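Local coordinates for protein Cyclo(L-tyrosyl-L-tyrosyl) synthase (Mycobacterium tuberculosis, PDB 2X9Q) that probably catalyses the ATP-independent joining of two tyrosyl groups from tyrosyl-tRNA into cyclo(L-Tyr-L-Tyr), an intermediate on the route to mycocyclosin, at residues Thr188-Lys191 / Met196-Val199; Pro235-Thr240 / Met262-Gly267. One frame throughout, in Å; residues are numbered along the deposited sequence.

Contact 1 (188-191 with 196-199) and contact 2 (235-240 with 262-267) follow one another along the chain, the first closing before the second opens, and their centres lie about 15 Å apart, on the same side of the chain's centre. Contact 1 joins the end of helix 177-192 to the start of helix 194-210 at the surface; contact 2 is buried and joins helix 220-244 to the short helix 260-263, with strand 249-253 of the sheet between them in sequence. They meet directly: Val199 CG1 lies 3.5 Å from Met262 CE. In this Rossmann-like fold helix 194-210 thus packs on helix 260-263, while helix 177-192 also touches helix 220-244, near residues that probably bind the substrate.

Contact 1. Residues Thr188-Lys191 / Met196-Val199; sequences TRLK and MRAV. Unlike the reference sequence in segment 196-199: Met196 (reference Leu).
Arg197 reaches back from helix 194-210 to the last turn of helix 177-192, where its NH1 donates a hydrogen bond of 2.9 Å to the backbone O of Leu190. The evidence for a well-aimed bond is threefold: the N-H...O angle is 165°, the donor lies in the carbonyl plane, and the oxygen sits at the guanidinium edge, only 10° out of its plane. A bend in the arginine chain at chi3 (67°) turns the group back to this carbonyl, while Arg197 CD passes 3.4 Å from Leu190 O.

The tighter, apolar part lies beside this bond: Leu190 is buried, and its CD2 lies 3.8 Å from Arg197 CA. The Leu190 side chain crosses that of selenomethionine Met196, which replaces the reference leucine, at about a right angle. Their methyl ends come implausibly close in the model, so the exact spacing is doubtful; Met196 SE also lies against Arg189 CB at 3.8 Å. Towards the solvent the contact thins out: Lys191 starts away from helix 194-210 and is exposed, and Arg189 gives mainly its CB, its NE being held in a salt bridge by Asp185. This junction between consecutive helices therefore combines an apolar side, where Leu190 also approaches the probable substrate-binding Cys231, with a charged donor on a backbone carbonyl near a helix C-terminus, an arrangement likely to be electrostatically favourable.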
loop_
_atom_site.group_PDB
_atom_site.type_symbol
_atom_site.label_atom_id
_atom_site.label_comp_id
_atom_site.label_asym_id
_atom_site.label_seq_id
_atom_site.Cartn_x
_atom_site.Cartn_y
_atom_site.Cartn_z
ATOM N N THR A 188 19.488 -1.236 -0.967
ATOM C CA THR A 188 20.803 -1.750 -1.370
ATOM C C THR A 188 20.708 -2.310 -2.789
ATOM O O THR A 188 21.580 -2.044 -3.637
ATOM C CB THR A 188 21.231 -2.873 -0.423
ATOM O OG1 THR A 188 21.555 -2.276 0.833
ATOM C CG2 THR A 188 22.465 -3.630 -0.945
ATOM N N ARG A 189 19.674 -3.093 -3.064
ATOM C CA ARG A 189 19.482 -3.593 -4.434
ATOM C C ARG A 189 19.319 -2.510 -5.484
ATOM O O ARG A 189 19.858 -2.648 -6.587
ATOM C CB ARG A 189 18.258 -4.455 -4.510
ATOM C CG ARG A 189 18.331 -5.734 -3.897
ATOM C CD ARG A 189 16.852 -6.197 -3.903
ATOM N NE ARG A 189 16.700 -7.423 -3.151
ATOM C CZ ARG A 189 16.809 -8.654 -3.650
ATOM N NH1 ARG A 189 17.043 -8.892 -4.967
ATOM N NH2 ARG A 189 16.659 -9.654 -2.812
ATOM N N LEU A 190 18.548 -1.463 -5.204
ATOM C CA LEU A 190 18.484 -0.348 -6.115
ATOM C C LEU A 190 19.879 0.305 -6.352
ATOM O O LEU A 190 20.118 0.843 -7.450
ATOM C CB LEU A 190 17.557 0.735 -5.627
ATOM C CG LEU A 190 16.082 0.301 -5.643
ATOM C CD1 LEU A 190 15.312 1.320 -4.797
ATOM C CD2 LEU A 190 15.629 0.322 -7.074
ATOM N N LYS A 191 20.723 0.339 -5.310
ATOM C CA LYS A 191 21.972 1.084 -5.395
ATOM C C LYS A 191 22.922 0.251 -6.209
ATOM O O LYS A 191 23.576 0.750 -7.100
ATOM C CB LYS A 191 22.572 1.325 -3.994
ATOM C CG LYS A 191 23.976 1.940 -4.046
ATOM C CD LYS A 191 24.447 2.294 -2.658
ATOM C CE LYS A 191 25.877 1.807 -2.408
ATOM N NZ LYS A 191 26.347 2.362 -1.081
HETATM N N MSE A 196 17.743 -3.360 -12.403
HETATM C CA MSE A 196 16.591 -3.371 -11.501
HETATM C C MSE A 196 16.120 -1.974 -11.198
HETATM O O MSE A 196 14.915 -1.659 -11.284
HETATM C CB MSE A 196 16.936 -4.135 -10.194
HETATM C CG MSE A 196 15.676 -4.558 -9.451
HETATM SE SE MSE A 196 15.962 -4.315 -7.555
HETATM C CE MSE A 196 16.032 -2.497 -8.069
ATOM N N ARG A 197 17.060 -1.094 -10.869
ATOM C CA ARG A 197 16.694 0.299 -10.711
ATOM C C ARG A 197 15.990 0.919 -11.930
ATOM O O ARG A 197 15.045 1.751 -11.795
ATOM C CB ARG A 197 17.963 1.124 -10.362
ATOM C CG ARG A 197 17.657 2.606 -10.039
ATOM C CD ARG A 197 18.932 3.334 -9.428
ATOM N NE ARG A 197 19.980 3.435 -10.469
ATOM C CZ ARG A 197 21.187 2.834 -10.527
ATOM N NH1 ARG A 197 21.697 1.963 -9.580
ATOM N NH2 ARG A 197 21.881 3.114 -11.612
ATOM N N ALA A 198 16.509 0.620 -13.126
ATOM C CA ALA A 198 15.872 1.219 -14.373
ATOM C C ALA A 198 14.418 0.735 -14.553
ATOM O O ALA A 198 13.515 1.516 -14.888
ATOM C CB ALA A 198 16.746 0.807 -15.624
ATOM N N VAL A 199 14.198 -0.566 -14.331
ATOM C CA VAL A 199 12.811 -1.090 -14.352
ATOM C C VAL A 199 11.936 -0.351 -13.363
ATOM O O VAL A 199 10.873 0.081 -13.758
ATOM C CB VAL A 199 12.766 -2.638 -14.191
ATOM C CG1 VAL A 199 11.244 -3.192 -14.239
ATOM C CG2 VAL A 199 13.592 -3.237 -15.388
#

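Contact 2. Residues Pro235-Thr240 / Met262-Gly267; sequences PLFLDT and MLYARG
The flat side chains of Tyr264 and Phe237 cross obliquely: the hydroxyl of Tyr264 comes to the edge of the Phe237 ring, near its plane, with Tyr264 OH 3.5 Å from Phe237 CD1. Phe237 CG, anti to the carbonyl carbon (chi1 -75°), puts the ring edge there. On one face of the Tyr264 ring lies CB of its neighbour Leu263, 4.0 Å above the plane and displaced towards the rim. In this Rossmann-like fold the contact ties helix 220-244 directly to the end of helix 260-263, strand 249-253 coming between them in the chain; Tyr264 is the first residue to leave helical backbone angles. Its OH also gives a hydrogen bond, weak by its geometry, to the backbone O of Phe237.

Leu263 supplies the apolar part: its CD1 touches Leu238 CD2 and Phe237 CB, each at 3.9 Å, and the two leucine side chains cross at about a right angle. Phe237 also touches Asn251 and lies close to Glu233 and Tyr253, probable active-site residues, so the packing borders the likely pocket. Within the same helix Thr240 OG1 donates a hydrogen bond of 2.6 Å to Leu236 O, on a lone pair, and Asn251 ND2 bonds to that oxygen.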
loop_
_atom_site.group_PDB
_atom_site.type_symbol
_atom_site.label_atom_id
_atom_site.label_comp_id
_atom_site.label_asym_id
_atom_site.label_seq_id
_atom_site.Cartn_x
_atom_site.Cartn_y
_atom_site.Cartn_z
ATOM N N PRO A 235 7.901 -2.429 2.043
ATOM C CA PRO A 235 8.027 -3.594 2.944
ATOM C C PRO A 235 6.678 -4.261 3.254
ATOM O O PRO A 235 6.645 -5.462 3.409
ATOM C CB PRO A 235 8.677 -3.023 4.190
ATOM C CG PRO A 235 9.533 -1.844 3.610
ATOM C CD PRO A 235 8.644 -1.243 2.571
ATOM N N LEU A 236 5.596 -3.502 3.317
ATOM C CA LEU A 236 4.247 -4.060 3.497
ATOM C C LEU A 236 3.738 -4.759 2.273
ATOM O O LEU A 236 2.838 -5.685 2.370
ATOM C CB LEU A 236 3.236 -3.010 3.946
ATOM C CG LEU A 236 3.343 -2.475 5.414
ATOM C CD1 LEU A 236 2.114 -1.579 5.649
ATOM C CD2 LEU A 236 3.321 -3.482 6.515
ATOM N N PHE A 237 4.285 -4.372 1.114
ATOM C CA PHE A 237 3.941 -5.112 -0.125
ATOM C C PHE A 237 4.800 -6.337 -0.327
ATOM O O PHE A 237 4.471 -7.106 -1.172
ATOM C CB PHE A 237 3.988 -4.218 -1.384
ATOM C CG PHE A 237 2.841 -3.334 -1.466
ATOM C CD1 PHE A 237 1.615 -3.811 -2.035
ATOM C CD2 PHE A 237 2.906 -2.046 -0.906
ATOM C CE1 PHE A 237 0.473 -2.955 -2.128
ATOM C CE2 PHE A 237 1.777 -1.152 -0.929
ATOM C CZ PHE A 237 0.534 -1.594 -1.546
ATOM N N LEU A 238 5.932 -6.437 0.383
ATOM C CA LEU A 238 6.887 -7.571 0.303
ATOM C C LEU A 238 6.572 -8.626 1.358
ATOM O O LEU A 238 6.553 -9.851 1.055
ATOM C CB LEU A 238 8.329 -7.060 0.534
ATOM C CG LEU A 238 8.825 -6.163 -0.635
ATOM C CD1 LEU A 238 10.093 -5.397 -0.185
ATOM C CD2 LEU A 238 9.137 -7.115 -1.847
ATOM N N ASP A 239 6.334 -8.176 2.594
ATOM C CA ASP A 239 6.293 -9.151 3.717
ATOM C C ASP A 239 5.599 -8.654 4.966
ATOM O O ASP A 239 6.213 -8.641 6.062
ATOM C CB ASP A 239 7.709 -9.642 4.060
ATOM C CG ASP A 239 7.688 -11.067 4.688
ATOM O OD1 ASP A 239 6.573 -11.574 5.105
ATOM O OD2 ASP A 239 8.746 -11.733 4.720
ATOM N N THR A 240 4.322 -8.305 4.819
ATOM C CA THR A 240 3.482 -7.988 5.959
ATOM C C THR A 240 3.472 -9.149 6.985
ATOM O O THR A 240 3.528 -8.902 8.194
ATOM C CB THR A 240 2.040 -7.651 5.520
ATOM O OG1 THR A 240 2.055 -6.435 4.750
ATOM C CG2 THR A 240 1.070 -7.452 6.745
HETATM N N MSE A 262 6.753 -6.356 -10.803
HETATM C CA MSE A 262 8.014 -6.978 -10.387
HETATM C C MSE A 262 7.837 -7.879 -9.129
HETATM O O MSE A 262 8.283 -9.053 -9.101
HETATM C CB MSE A 262 9.047 -5.891 -10.018
HETATM C CG MSE A 262 10.343 -6.476 -9.559
HETATM SE SE MSE A 262 11.636 -5.083 -9.147
HETATM C CE MSE A 262 11.930 -4.455 -11.019
ATOM N N LEU A 263 7.223 -7.314 -8.063
ATOM C CA LEU A 263 7.215 -7.982 -6.740
ATOM C C LEU A 263 6.429 -9.298 -6.755
ATOM O O LEU A 263 6.766 -10.238 -5.997
ATOM C CB LEU A 263 6.556 -7.081 -5.708
ATOM C CG LEU A 263 7.143 -5.673 -5.506
ATOM C CD1 LEU A 263 6.653 -5.130 -4.144
ATOM C CD2 LEU A 263 8.642 -5.728 -5.609
ATOM N N TYR A 264 5.391 -9.359 -7.593
ATOM C CA TYR A 264 4.538 -10.586 -7.687
ATOM C C TYR A 264 4.792 -11.429 -8.973
ATOM O O TYR A 264 3.912 -12.191 -9.403
ATOM C CB TYR A 264 2.986 -10.237 -7.541
ATOM C CG TYR A 264 2.769 -9.423 -6.272
ATOM C CD1 TYR A 264 2.792 -10.038 -5.000
ATOM C CD2 TYR A 264 2.592 -8.014 -6.312
ATOM C CE1 TYR A 264 2.708 -9.274 -3.822
ATOM C CE2 TYR A 264 2.484 -7.283 -5.144
ATOM C CZ TYR A 264 2.569 -7.912 -3.911
ATOM O OH TYR A 264 2.392 -7.187 -2.768
ATOM N N ALA A 265 5.978 -11.300 -9.558
ATOM C CA ALA A 265 6.227 -11.895 -10.858
ATOM C C ALA A 265 6.811 -13.289 -10.655
ATOM O O ALA A 265 7.565 -13.511 -9.667
ATOM C CB ALA A 265 7.303 -11.029 -11.612
ATOM N N ARG A 266 6.697 -14.119 -11.701
ATOM C CA ARG A 266 7.560 -15.316 -11.851
ATOM C C ARG A 266 9.003 -14.888 -12.004
ATOM O O ARG A 266 9.304 -13.686 -12.024
ATOM C CB ARG A 266 7.096 -16.075 -13.124
ATOM C CG ARG A 266 5.653 -16.677 -12.959
ATOM C CD ARG A 266 5.552 -17.397 -11.585
ATOM N NE ARG A 266 4.309 -18.201 -11.401
ATOM C CZ ARG A 266 3.860 -18.662 -10.232
ATOM N NH1 ARG A 266 4.598 -18.515 -9.101
ATOM N NH2 ARG A 266 2.684 -19.314 -10.181
ATOM N N GLY A 267 9.919 -15.845 -12.049
ATOM C CA GLY A 267 11.309 -15.521 -12.185
ATOM C C GLY A 267 11.944 -15.295 -10.826
ATOM O O GLY A 267 11.535 -15.893 -9.813
#